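Local coordinates for putative (Helicobacter pylori J99, PDB 4R7K), which is of unknown function but is assigned to the SRPBCC superfamily, whose members often bind hydrophobic ligands between a curved antiparallel sheet and a long C-terminal helix, at residues L121-W126 / H139-E144; N48-K53 / G178-L183. One frame throughout, in Å; residues are numbered along the deposited sequence.

Contact 1: L121-W126 / H139-E144; sequences LAWRGW and HAWLVE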
# COMPACT_ATOMS: atom_id res chain seq x y z
N LEU A 121 17.51 20.60 1.81
CA LEU A 121 16.84 20.87 3.07
C LEU A 121 16.77 19.59 3.88
O LEU A 121 16.48 18.54 3.34
CB LEU A 121 15.42 21.38 2.81
CG LEU A 121 14.48 21.48 4.03
CD1 LEU A 121 14.94 22.64 4.89
CD2 LEU A 121 13.06 21.76 3.54
N ALA A 122 17.13 19.66 5.15
CA ALA A 122 17.02 18.47 5.99
C ALA A 122 16.75 18.85 7.44
O ALA A 122 17.19 19.90 7.90
CB ALA A 122 18.28 17.62 5.91
N TRP A 123 16.00 17.99 8.13
CA TRP A 123 15.77 18.13 9.55
C TRP A 123 15.99 16.83 10.30
O TRP A 123 15.77 15.70 9.74
CB TRP A 123 14.38 18.65 9.85
CG TRP A 123 13.23 17.78 9.39
CD1 TRP A 123 12.73 16.67 10.02
CD2 TRP A 123 12.38 18.02 8.27
NE1 TRP A 123 11.67 16.18 9.33
CE2 TRP A 123 11.41 17.01 8.26
CE3 TRP A 123 12.35 19.00 7.27
CZ2 TRP A 123 10.45 16.90 7.25
CZ3 TRP A 123 11.38 18.90 6.27
CH2 TRP A 123 10.43 17.87 6.29
N ARG A 124 16.41 16.98 11.55
CA ARG A 124 16.52 15.87 12.47
C ARG A 124 15.20 15.87 13.20
O ARG A 124 14.67 16.93 13.55
CB ARG A 124 17.71 16.04 13.42
CG ARG A 124 17.94 14.84 14.34
CD ARG A 124 19.23 14.98 15.13
NE ARG A 124 19.24 16.22 15.90
CZ ARG A 124 18.79 16.35 17.14
NH1 ARG A 124 18.85 17.54 17.74
NH2 ARG A 124 18.27 15.32 17.80
N GLY A 125 14.63 14.70 13.41
CA GLY A 125 13.36 14.58 14.09
C GLY A 125 13.48 13.53 15.18
O GLY A 125 14.30 12.64 15.07
N TRP A 126 12.65 13.66 16.21
CA TRP A 126 12.67 12.74 17.32
C TRP A 126 11.35 12.78 18.08
O TRP A 126 10.54 13.72 17.92
CB TRP A 126 13.81 13.08 18.30
CG TRP A 126 13.73 14.47 18.95
CD1 TRP A 126 13.21 14.79 20.17
CD2 TRP A 126 14.22 15.70 18.40
NE1 TRP A 126 13.32 16.14 20.40
CE2 TRP A 126 13.94 16.72 19.32
CE3 TRP A 126 14.84 16.04 17.19
CZ2 TRP A 126 14.26 18.05 19.08
CZ3 TRP A 126 15.17 17.36 16.96
CH2 TRP A 126 14.88 18.35 17.90
N HIS A 139 15.67 13.49 8.01
CA HIS A 139 14.87 13.48 6.79
C HIS A 139 15.37 14.57 5.86
O HIS A 139 15.30 15.74 6.17
CB HIS A 139 13.45 13.76 7.18
CG HIS A 139 12.47 13.64 6.07
ND1 HIS A 139 11.11 13.60 6.29
CD2 HIS A 139 12.64 13.43 4.74
CE1 HIS A 139 10.48 13.48 5.13
NE2 HIS A 139 11.39 13.38 4.18
N ALA A 140 15.89 14.17 4.71
CA ALA A 140 16.53 15.10 3.80
C ALA A 140 15.76 15.18 2.50
O ALA A 140 15.08 14.20 2.07
CB ALA A 140 17.96 14.66 3.53
N TRP A 141 15.91 16.33 1.88
CA TRP A 141 15.24 16.63 0.66
C TRP A 141 16.19 17.30 -0.29
O TRP A 141 17.04 18.13 0.12
CB TRP A 141 14.07 17.61 0.91
CG TRP A 141 12.95 17.16 1.78
CD1 TRP A 141 12.95 17.11 3.15
CD2 TRP A 141 11.63 16.76 1.37
NE1 TRP A 141 11.72 16.68 3.61
CE2 TRP A 141 10.90 16.46 2.54
CE3 TRP A 141 11.00 16.64 0.12
CZ2 TRP A 141 9.58 16.01 2.49
CZ3 TRP A 141 9.69 16.17 0.08
CH2 TRP A 141 8.99 15.89 1.25
N LEU A 142 16.00 17.00 -1.57
CA LEU A 142 16.74 17.63 -2.65
C LEU A 142 15.76 17.90 -3.77
O LEU A 142 15.20 16.96 -4.36
CB LEU A 142 17.87 16.72 -3.12
CG LEU A 142 18.96 17.41 -3.97
CD1 LEU A 142 20.21 16.53 -3.98
CD2 LEU A 142 18.43 17.65 -5.38
N VAL A 143 15.54 19.18 -4.05
CA VAL A 143 14.65 19.63 -5.12
C VAL A 143 15.54 20.33 -6.14
O VAL A 143 16.31 21.22 -5.77
CB VAL A 143 13.59 20.64 -4.60
CG1 VAL A 143 12.65 21.05 -5.75
CG2 VAL A 143 12.74 20.07 -3.47
N GLU A 144 15.46 19.92 -7.42
CA GLU A 144 16.26 20.55 -8.44
C GLU A 144 15.65 20.61 -9.82
O GLU A 144 14.81 19.77 -10.21
CB GLU A 144 17.66 19.91 -8.56
CG GLU A 144 17.65 18.47 -9.01
CD GLU A 144 19.06 17.91 -9.16
OE1 GLU A 144 20.01 18.71 -9.35
OE2 GLU A 144 19.22 16.66 -9.10
O HOH W 1 10.04 13.44 8.72
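W123 and H139 face each other as a hydrogen-bonded pair of the antiparallel hairpin of strands 118-126 and 136-146. H139 N gives a nearly straight bond to W123 O (2.8 Å, 169°). W123 N answers with a bond to H139 O. L121 and W141, two residues before W123 and two after H139, form the other such pair. L121 N reaches W141 O at 3.0 Å, and W141 N reaches L121 O at 2.7 Å in a more bent bond. A122 and A140 lie between them as a non-hydrogen-bonded pair, their CB atoms 3.8 Å apart on the opposite face of the sheet.

W123, H139 and W141 form an aromatic cluster. W123 CG lies between its backbone N and carbonyl carbon (chi1 61°), which sets the indole alongside H139. H139 CB sits over its five-membered ring in a CH-pi contact 4.0 Å from the centroid. W123 CH2 meets W141 NE1 at 3.2 Å, the rings oblique. A water accepts from W123 NE1 at 3.2 Å. It also bonds H139 ND1 at 2.7 Å, in the imidazole plane. H139 NE2 bonds T155 OG1, which also bonds A140 O, so both imidazole nitrogens have partners.

The hairpin is central in the sheet, between strands 103-114 and 150-160. W182 of helix 174-190 meets W141 edge-to-face, and L64 of helix 57-65 packs on L121 and W141.

Contact 2: N48-K53 / G178-L183; sequences NEVIVK and GHQAWL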
# COMPACT_ATOMS: atom_id res chain seq x y z
N ASN A 48 12.49 7.93 -1.83
CA ASN A 48 11.45 8.20 -2.77
C ASN A 48 11.89 9.33 -3.72
O ASN A 48 12.62 10.26 -3.31
CB ASN A 48 10.18 8.64 -2.04
CG ASN A 48 9.63 7.57 -1.13
OD1 ASN A 48 10.08 7.40 -0.00
ND2 ASN A 48 8.63 6.87 -1.59
N GLU A 49 11.40 9.32 -4.96
CA GLU A 49 11.75 10.29 -5.93
C GLU A 49 10.70 10.40 -7.05
O GLU A 49 10.15 9.39 -7.51
CB GLU A 49 13.07 9.87 -6.56
CG GLU A 49 13.64 10.81 -7.55
CD GLU A 49 14.85 10.24 -8.29
OE1 GLU A 49 15.11 9.01 -8.20
OE2 GLU A 49 15.56 11.03 -8.95
N VAL A 50 10.43 11.63 -7.45
CA VAL A 50 9.59 11.94 -8.60
C VAL A 50 10.35 12.88 -9.53
O VAL A 50 11.21 13.64 -9.10
CB VAL A 50 8.25 12.56 -8.21
CG1 VAL A 50 7.36 11.52 -7.50
CG2 VAL A 50 8.45 13.81 -7.39
N ILE A 51 10.02 12.83 -10.81
CA ILE A 51 10.60 13.74 -11.78
C ILE A 51 9.42 14.08 -12.62
O ILE A 51 8.79 13.18 -13.23
CB ILE A 51 11.72 13.12 -12.60
CG1 ILE A 51 12.94 12.88 -11.68
CG2 ILE A 51 12.13 14.06 -13.74
CD1 ILE A 51 14.07 12.10 -12.35
N VAL A 52 9.10 15.37 -12.63
CA VAL A 52 7.91 15.86 -13.29
C VAL A 52 8.16 17.03 -14.24
O VAL A 52 8.86 18.02 -13.91
CB VAL A 52 6.89 16.34 -12.24
CG1 VAL A 52 5.54 16.67 -12.90
CG2 VAL A 52 6.70 15.27 -11.17
N LYS A 53 7.49 16.96 -15.38
CA LYS A 53 7.62 17.93 -16.47
C LYS A 53 6.69 19.10 -16.24
O LYS A 53 5.58 18.91 -15.81
CB LYS A 53 7.25 17.22 -17.78
CG LYS A 53 7.34 18.03 -19.09
CD LYS A 53 8.73 18.06 -19.66
CE LYS A 53 8.69 18.53 -21.11
NZ LYS A 53 10.06 18.61 -21.68
N GLY A 178 4.04 6.34 2.67
CA GLY A 178 3.74 7.65 3.24
C GLY A 178 4.55 8.74 2.54
O GLY A 178 4.02 9.78 2.17
N HIS A 179 5.83 8.50 2.36
CA HIS A 179 6.66 9.50 1.69
C HIS A 179 6.31 9.68 0.24
O HIS A 179 6.37 10.82 -0.30
CB HIS A 179 8.11 9.18 1.90
CG HIS A 179 8.59 9.56 3.26
ND1 HIS A 179 9.93 9.65 3.57
CD2 HIS A 179 7.92 10.01 4.34
CE1 HIS A 179 10.06 10.02 4.83
NE2 HIS A 179 8.85 10.28 5.31
N GLN A 180 5.87 8.61 -0.41
CA GLN A 180 5.42 8.74 -1.79
C GLN A 180 4.21 9.65 -1.82
O GLN A 180 4.03 10.43 -2.78
CB GLN A 180 5.04 7.39 -2.37
CG GLN A 180 4.90 7.44 -3.88
CD GLN A 180 6.21 7.72 -4.60
OE1 GLN A 180 7.31 7.37 -4.13
NE2 GLN A 180 6.10 8.29 -5.78
N ALA A 181 3.33 9.49 -0.84
CA ALA A 181 2.13 10.34 -0.76
C ALA A 181 2.51 11.81 -0.55
O ALA A 181 1.82 12.71 -1.05
CB ALA A 181 1.18 9.87 0.35
N TRP A 182 3.59 12.06 0.20
CA TRP A 182 4.07 13.42 0.46
C TRP A 182 4.49 14.00 -0.89
O TRP A 182 4.05 15.09 -1.25
CB TRP A 182 5.28 13.45 1.40
CG TRP A 182 5.53 14.81 2.04
CD1 TRP A 182 5.32 16.04 1.47
CD2 TRP A 182 6.14 15.07 3.32
NE1 TRP A 182 5.66 17.04 2.35
CE2 TRP A 182 6.17 16.47 3.49
CE3 TRP A 182 6.59 14.24 4.37
CZ2 TRP A 182 6.68 17.06 4.65
CZ3 TRP A 182 7.08 14.84 5.53
CH2 TRP A 182 7.11 16.23 5.66
N LEU A 183 5.30 13.26 -1.64
CA LEU A 183 5.76 13.73 -2.95
C LEU A 183 4.62 13.92 -3.94
O LEU A 183 4.57 14.94 -4.63
CB LEU A 183 6.80 12.80 -3.59
CG LEU A 183 8.11 12.56 -2.85
CD1 LEU A 183 8.98 11.69 -3.68
CD2 LEU A 183 8.85 13.86 -2.61
O HOH W 2 11.59 8.88 1.64
O HOH W 3 9.84 6.82 -5.40
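N48 and Q180 join strand 44-53 to helix 174-190 through one amide-to-amide hydrogen bond. N48 CB points toward the helix and rests 3.7 Å from L183 CD1. With CG anti to the carbonyl carbon (chi1 -62°), the amide runs across H179 and toward Q180. There CG comes near both H179 CB and Q180 OE1. The amide then divides its two ends between neighbouring helix residues. OD1 lies 3.3 Å from H179 CB and accepts a hydrogen bond from a water, which also bonds H179 ND1 in the plane of the imidazole. ND2 donates to Q180 OE1 at 2.9 Å. This bond is nearly straight (169°), and Q180 OE1 lies in the N48 amide plane. ND2 also bonds L176 O, one turn earlier in the helix. These partners should fix the rotation of the N48 amide.

Q180 reaches N48 through a chain bent at chi2 (66°). A second water, 2.9 Å from Q180 OE1, probably donates to it, though other acceptors compete for its protons. That water accepts from E49 N at 3.0 Å and so probably bridges strand backbone and helix side chain. The rest is van der Waals packing. V50 CG1 lies 4.2 Å from L183 CB and near Q180 NE2, while L183 CD1 reaches E49 N at 3.6 Å.

A C-terminal helix packed on the antiparallel sheet is consistent with the SRPBCC helix-grip fold. Strand 44-53 is an edge strand within this chain. It pairs with strand 150-160, whose I153 touches both V50 and L183. D184 and V187, further along helix 174-190, extend the packing on V50. L176 of a neighbouring subunit packs on Q180. E49 OE2 forms a salt bridge with R152, while E49 OE1 bonds S47 OG of that neighbouring subunit.

How the contacts relate
From the N terminus, the chain first lays down strand 44-53, one half of contact 2 and an outermost strand of the sheet within this chain. It then passes through helices 57-65 and 70-73 and strand 103-114. Strands 118-126 and 136-146 close contact 1, a local hairpin with 12 residues between its segments. Strand 150-160 and helix 162-169 follow before helix 174-190 returns to the first strand and closes contact 2 across 124 residues. Contact 1 is thus wholly nested within contact 2. The two touch where helix 174-190 lies on the sheet: H139 stacks on H179, and W141 packs on L183. Together they tie the sheet's middle and one edge to the C-terminal helix.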